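Local coordinates for protein aromatic amino acid exporter YddG (Starkeya novella, PDB 5I20) that exports a broad range of amino acids, including threonine, methionine, lysine and glutamate, across the bacterial inner membrane through a large central substrate-binding cavity, at residues I9-T12 with A13-W17; G219-G222 with I223-T227; G265-A268 with I269-L273. All blocks are in the same frame, centred on the assembly; numbering follows the deposited sequence.

Contact 1. Residues I9-T12 with A13-W17; sequences IGFT and AILLW. With OLC ((2R)-2,3-dihydroxypropyl (9Z)-octadec-9-enoate), chain G; OLC ((2R)-2,3-dihydroxypropyl (9Z)-octadec-9-enoate), chain J.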
# COMPACT_ATOMS: atom_id res chain seq x y z
N ILE A 9 6.30 -1.28 13.79
CA ILE A 9 4.86 -1.01 13.70
C ILE A 9 4.44 -0.76 12.25
O ILE A 9 3.43 -1.29 11.79
CB ILE A 9 4.47 0.19 14.60
CG1 ILE A 9 4.56 -0.20 16.08
CG2 ILE A 9 3.07 0.67 14.31
CD1 ILE A 9 4.23 0.93 17.03
N GLY A 10 5.22 0.03 11.53
CA GLY A 10 4.95 0.30 10.12
C GLY A 10 4.98 -0.96 9.28
O GLY A 10 4.24 -1.09 8.30
N PHE A 11 5.83 -1.90 9.67
CA PHE A 11 5.98 -3.15 8.92
C PHE A 11 4.73 -4.02 9.03
O PHE A 11 4.54 -4.93 8.22
CB PHE A 11 7.21 -3.92 9.39
CG PHE A 11 7.49 -5.15 8.58
CD1 PHE A 11 7.90 -5.04 7.26
CD2 PHE A 11 7.33 -6.41 9.12
CE1 PHE A 11 8.15 -6.17 6.50
CE2 PHE A 11 7.59 -7.54 8.37
CZ PHE A 11 8.00 -7.42 7.05
N THR A 12 3.89 -3.75 10.02
CA THR A 12 2.65 -4.51 10.15
C THR A 12 1.67 -4.13 9.04
O THR A 12 0.84 -4.95 8.64
CB THR A 12 2.00 -4.30 11.54
OG1 THR A 12 1.68 -2.92 11.74
CG2 THR A 12 2.94 -4.77 12.65
N ALA A 13 1.76 -2.90 8.54
CA ALA A 13 0.95 -2.48 7.40
C ALA A 13 1.32 -3.30 6.16
O ALA A 13 0.46 -3.72 5.40
CB ALA A 13 1.13 -1.00 7.12
N ILE A 14 2.63 -3.50 5.98
CA ILE A 14 3.14 -4.30 4.88
C ILE A 14 2.68 -5.76 5.00
O ILE A 14 2.37 -6.40 4.00
CB ILE A 14 4.68 -4.25 4.84
CG1 ILE A 14 5.14 -2.79 4.69
CG2 ILE A 14 5.23 -5.11 3.72
CD1 ILE A 14 6.62 -2.58 4.94
N LEU A 15 2.62 -6.26 6.23
CA LEU A 15 2.11 -7.61 6.48
C LEU A 15 0.63 -7.70 6.12
O LEU A 15 0.20 -8.67 5.50
CB LEU A 15 2.33 -8.01 7.93
CG LEU A 15 3.78 -8.20 8.38
CD1 LEU A 15 3.85 -8.53 9.86
CD2 LEU A 15 4.45 -9.28 7.55
N LEU A 16 -0.14 -6.70 6.52
CA LEU A 16 -1.58 -6.70 6.27
C LEU A 16 -1.90 -6.52 4.79
O LEU A 16 -2.85 -7.12 4.28
CB LEU A 16 -2.27 -5.62 7.11
CG LEU A 16 -2.39 -5.91 8.61
CD1 LEU A 16 -2.83 -4.67 9.37
CD2 LEU A 16 -3.36 -7.06 8.87
N TRP A 17 -1.10 -5.72 4.09
CA TRP A 17 -1.30 -5.52 2.66
C TRP A 17 -0.90 -6.75 1.85
O TRP A 17 -1.31 -6.91 0.71
CB TRP A 17 -0.52 -4.29 2.18
CG TRP A 17 -1.06 -3.01 2.74
CD1 TRP A 17 -2.35 -2.75 3.11
CD2 TRP A 17 -0.32 -1.81 3.02
NE1 TRP A 17 -2.47 -1.47 3.58
CE2 TRP A 17 -1.23 -0.87 3.54
CE3 TRP A 17 1.02 -1.44 2.87
CZ2 TRP A 17 -0.85 0.41 3.92
CZ3 TRP A 17 1.40 -0.17 3.24
CH2 TRP A 17 0.47 0.75 3.76
C10 OLC G . -0.25 0.49 -0.94
C9 OLC G . -1.12 0.08 0.20
C11 OLC G . -0.87 1.17 -2.11
C8 OLC G . -2.59 0.34 0.15
C16 OLC G . -0.91 -2.39 -5.70
C12 OLC G . -0.09 0.85 -3.34
C7 OLC G . -3.33 -0.91 -0.20
C15 OLC G . -1.53 -1.04 -5.84
C13 OLC G . -0.99 0.94 -4.53
C6 OLC G . -4.80 -0.64 -0.20
C14 OLC G . -0.51 0.01 -5.59
C5 OLC G . -5.36 -0.95 -1.54
C4 OLC G . -6.85 -1.07 -1.45
C3 OLC G . -7.39 -1.58 -2.75
C2 OLC G . -8.84 -1.90 -2.59
C10 OLC J . -0.13 -8.18 11.31
C9 OLC J . -0.14 -7.06 12.30
C11 OLC J . -1.34 -9.04 11.17
C8 OLC J . -1.38 -6.76 13.06
C7 OLC J . -1.03 -6.34 14.45
C6 OLC J . -0.37 -5.01 14.43
C5 OLC J . -1.01 -4.13 15.46
C4 OLC J . 0.04 -3.55 16.35
C3 OLC J . -0.47 -2.27 16.91
C2 OLC J . 0.26 -1.94 18.17
C1 OLC J . 0.12 -0.48 18.46
O19 OLC J . 1.02 0.13 19.30
O20 OLC J . -0.76 0.17 17.91
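Phe11 shares its ring between Ile14 and Leu15, one turn farther along transmembrane helix 3-17 of this DMT-superfamily exporter. Ile14 CD1 meets ring atom CD1 of Phe11 at 3.6 Å, while Leu15 CD2 approaches Phe11 CE2 at 3.7 Å, both coming obliquely. With CG of Phe11 anti to the backbone N (chi1 -175°), the ring swings toward this next turn. The backbone holds this spacing: Leu15 N donates to Phe11 O at 3.1 Å, and Leu16 N to Thr12 O at 2.9 Å.

Around the helix, Thr12 and Leu16 border a lipid chain: Thr12 CB lies 3.6 Å from its C9. Ala13 is small enough to let Thr227 and Trp228 of helix 224-234 pack close. Trp17 faces a second lipid, its indole NE1 bonded to Pro220 O and its ring meeting those of Trp163 and Trp228. Were Trp17 replaced by alanine, Pro220 O would probably lose this donor and the lipid chain the flat surface it lies on. The indole is flanked on both faces: Ala13 O is offset toward the rim on one, and on the other lipid C9 stands 3.4 Å above the ring plane, over its centre.

Contact 2. Residues G219-G222 with I223-T227; sequences GPVG and IAFYT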
# COMPACT_ATOMS: atom_id res chain seq x y z
N GLY A 219 -8.55 -5.19 8.68
CA GLY A 219 -7.12 -5.43 8.57
C GLY A 219 -6.37 -4.48 7.66
O GLY A 219 -5.82 -3.48 8.11
N PRO A 220 -6.34 -4.79 6.35
CA PRO A 220 -5.62 -4.02 5.33
C PRO A 220 -6.07 -2.56 5.22
O PRO A 220 -5.50 -1.81 4.43
CB PRO A 220 -5.92 -4.78 4.04
CG PRO A 220 -6.20 -6.17 4.48
CD PRO A 220 -6.93 -6.02 5.79
N VAL A 221 -7.09 -2.18 5.99
CA VAL A 221 -7.55 -0.79 6.01
C VAL A 221 -7.65 -0.27 7.44
O VAL A 221 -7.00 0.72 7.80
CB VAL A 221 -8.92 -0.64 5.32
CG1 VAL A 221 -9.45 0.77 5.51
CG2 VAL A 221 -8.83 -0.99 3.84
N GLY A 222 -8.45 -0.94 8.26
CA GLY A 222 -8.74 -0.49 9.61
C GLY A 222 -7.57 -0.52 10.58
O GLY A 222 -7.67 0.01 11.68
N ILE A 223 -6.48 -1.15 10.18
CA ILE A 223 -5.29 -1.18 11.01
C ILE A 223 -4.07 -0.73 10.22
O ILE A 223 -3.24 0.04 10.71
CB ILE A 223 -5.04 -2.59 11.60
CG1 ILE A 223 -6.17 -2.97 12.56
CG2 ILE A 223 -3.70 -2.63 12.33
CD1 ILE A 223 -6.03 -4.37 13.12
N ALA A 224 -3.98 -1.20 8.98
CA ALA A 224 -2.82 -0.96 8.13
C ALA A 224 -2.52 0.52 7.89
O ALA A 224 -1.37 0.93 7.91
CB ALA A 224 -2.98 -1.68 6.81
N PHE A 225 -3.55 1.32 7.67
CA PHE A 225 -3.32 2.74 7.40
C PHE A 225 -2.88 3.49 8.66
O PHE A 225 -2.13 4.45 8.58
CB PHE A 225 -4.57 3.39 6.80
CG PHE A 225 -4.80 2.99 5.37
CD1 PHE A 225 -3.98 3.47 4.36
CD2 PHE A 225 -5.84 2.14 5.03
CE1 PHE A 225 -4.19 3.10 3.04
CE2 PHE A 225 -6.05 1.77 3.72
CZ PHE A 225 -5.22 2.25 2.72
N TYR A 226 -3.34 3.03 9.82
CA TYR A 226 -2.95 3.66 11.07
C TYR A 226 -1.54 3.25 11.47
O TYR A 226 -0.76 4.07 11.94
CB TYR A 226 -3.94 3.32 12.18
CG TYR A 226 -5.37 3.66 11.82
CD1 TYR A 226 -5.90 4.91 12.11
CD2 TYR A 226 -6.19 2.73 11.19
CE1 TYR A 226 -7.20 5.23 11.77
CE2 TYR A 226 -7.49 3.04 10.86
CZ TYR A 226 -7.99 4.29 11.15
OH TYR A 226 -9.29 4.59 10.81
N THR A 227 -1.21 1.98 11.26
CA THR A 227 0.11 1.47 11.61
C THR A 227 1.15 1.95 10.60
O THR A 227 2.34 2.04 10.91
CB THR A 227 0.11 -0.08 11.70
OG1 THR A 227 1.38 -0.54 12.16
CG2 THR A 227 -0.17 -0.69 10.36
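The backbone from Gly219 to Thr227 breaks and restarts a helix in mid-membrane: helix 209-221 loosens through a wide pi-type turn, and helix 224-234 begins after Ile223, which holds the N-cap position. Gly219 O bridges the break by accepting two backbone donors. Ala224 N, five residues on, reaches it at 3.1 Å with a C=O...N angle of 169°, nearly along the C=O axis; Ile223 N arrives at 3.2 Å, tilted from the carbonyl plane. The residue types suit this kink. Pro220 has no N-H to give to the preceding turn, and glycine suits position 219 because, in this conformation, a CB would clash with Pro220 CD, only 2.5 Å away. On the far side, Ile223 O opens the new helix by accepting from Thr227 N at 2.9 Å, with a weak bond from Tyr226 N.

The side chains fold back over the turn. Ala224 CB tucks against Pro220 O, where a small methyl fits. Val221 and Phe225 meet obliquely: Val221 CG1 is 3.9 Å from Phe225 CD2, and Val221 CG2 lies in the ring plane at its edge. Val221 O also comes to that edge, 3.3 Å from Phe225 CD2. Beyond this pair, Phe225 touches Phe40, Leu75 and Tyr78, while Ile223 rests on Leu16 of helix 3-17.

Tyr226 takes its ring in another direction, its hydroxyl bonded to Gly43 O. Its CG stands beside its own backbone N (chi1 -55°), which brings the CD2-CE2 side of the ring back to the turn. There the edge of the ring meets the backbone of Gly222, with Gly222 CA in the ring plane and Gly222 O 3.1 Å from Tyr226 CD2.

Contact 3. Residues G265-A268 with I269-L273; sequences GALA and IACAL. With OLC ((2R)-2,3-dihydroxypropyl (9Z)-octadec-9-enoate), chain I.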
# COMPACT_ATOMS: atom_id res chain seq x y z
N GLY A 265 10.57 -21.22 -9.13
CA GLY A 265 11.90 -20.65 -9.09
C GLY A 265 11.86 -19.14 -8.95
O GLY A 265 12.66 -18.55 -8.23
N ALA A 266 10.90 -18.52 -9.63
CA ALA A 266 10.73 -17.07 -9.59
C ALA A 266 10.43 -16.60 -8.18
O ALA A 266 10.87 -15.53 -7.76
CB ALA A 266 9.62 -16.64 -10.54
N LEU A 267 9.68 -17.40 -7.44
CA LEU A 267 9.35 -17.09 -6.06
C LEU A 267 10.60 -17.21 -5.18
O LEU A 267 10.83 -16.38 -4.29
CB LEU A 267 8.23 -18.02 -5.56
CG LEU A 267 7.59 -17.76 -4.19
CD1 LEU A 267 8.32 -18.52 -3.10
CD2 LEU A 267 7.51 -16.27 -3.87
N ALA A 268 11.41 -18.23 -5.44
CA ALA A 268 12.65 -18.43 -4.69
C ALA A 268 13.62 -17.27 -4.91
O ALA A 268 14.22 -16.76 -3.96
CB ALA A 268 13.30 -19.75 -5.07
N ILE A 269 13.77 -16.86 -6.17
CA ILE A 269 14.66 -15.75 -6.52
C ILE A 269 14.18 -14.44 -5.90
O ILE A 269 14.98 -13.67 -5.38
CB ILE A 269 14.77 -15.59 -8.06
CG1 ILE A 269 15.44 -16.82 -8.68
CG2 ILE A 269 15.55 -14.34 -8.41
CD1 ILE A 269 16.90 -16.98 -8.29
N ALA A 270 12.87 -14.20 -5.95
CA ALA A 270 12.30 -12.99 -5.35
C ALA A 270 12.54 -12.96 -3.85
O ALA A 270 12.88 -11.93 -3.28
CB ALA A 270 10.82 -12.89 -5.66
N CYS A 271 12.36 -14.12 -3.21
CA CYS A 271 12.65 -14.28 -1.78
C CYS A 271 14.08 -13.90 -1.44
O CYS A 271 14.32 -13.13 -0.51
CB CYS A 271 12.39 -15.73 -1.34
SG CYS A 271 10.65 -16.15 -1.13
N ALA A 272 15.04 -14.44 -2.19
CA ALA A 272 16.44 -14.14 -1.96
C ALA A 272 16.73 -12.65 -2.11
O ALA A 272 17.44 -12.05 -1.31
CB ALA A 272 17.32 -14.95 -2.90
N LEU A 273 16.15 -12.05 -3.14
CA LEU A 273 16.40 -10.65 -3.46
C LEU A 273 15.86 -9.70 -2.39
O LEU A 273 16.49 -8.68 -2.08
CB LEU A 273 15.80 -10.30 -4.82
CG LEU A 273 16.63 -10.77 -6.02
CD1 LEU A 273 15.86 -10.60 -7.32
CD2 LEU A 273 17.95 -10.01 -6.09
C9 OLC I . 10.72 -19.45 2.02
C8 OLC I . 11.59 -20.08 0.99
C7 OLC I . 11.18 -19.61 -0.37
C6 OLC I . 10.35 -20.65 -1.03
C5 OLC I . 11.00 -21.07 -2.31
C4 OLC I . 10.13 -22.05 -3.02
C3 OLC I . 10.59 -22.22 -4.42
C2 OLC I . 11.23 -23.56 -4.59
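The opening turns of the last transmembrane helix, 265-282, carry this contact at the periplasmic end of the exporter, where a lipid chain lies along one flank. The backbone is regular alpha helix, with four successive bonds, each from a backbone N-H to the carbonyl oxygen four residues earlier. Ile269 N donates to Gly265 O at 2.9 Å with an N-H...O angle of 165°, and Ala270 N to Ala266 O at 3.0 Å; Cys271 and Ala272 continue the series onto Leu267 O and Ala268 O. Just ahead of the helix, Ser264 OG bonds to Leu267 N, giving a partner to one of the first-turn amides that no earlier helix carbonyl can serve.

Leu267 and Cys271 carry the side-chain contact, one turn apart. The leucine's CG is anti to its own backbone N (chi1 -172°), which leans the branch toward the following turn, and its CD1 sits 3.9 Å from Cys271 SG. Both groups also touch the lipid: Leu267 CD1 is 3.6 Å from C6 of the chain, and Cys271 SG is 3.6 Å from C7. Ala268 extends the same surface, its CB lying 3.7 Å from lipid C3. A leucine, a thiol and an alanine together make an apolar strip suited to an acyl chain.

Around the helix, Ile269 runs back along its own backbone, its CG1 3.3 Å from Gly265 O, and is exposed. Ala270, by contrast, is buried, its short methyl allowing close approach. This inner side meets two neighbouring helices: Leu267 rests on Thr252 and Leu253, and Ala270 and Cys271 on Val249, all of helix 246-258, while Ala266 and Leu267 touch Val134 and Leu135 of helix 119-136.

Overall arrangement
From the N terminus, contact 1 comes first, inside helix 3-17; contact 2 follows far along the chain, at the break between helices 209-221 and 224-234; contact 3 lies in the final helix, 265-282. Each is one continuous piece, so none closes a long loop, and they stand in series without nesting or crossing. Contacts 1 and 2 nevertheless touch, their centres about 8 Å apart: Ala13 CB packs on Ala224 O at 3.3 Å, joining segments of the two different EamA ranges. Contact 3 stands apart at the periplasmic end, its centre about 21 Å from that of contact 1 and 27 Å from that of contact 2.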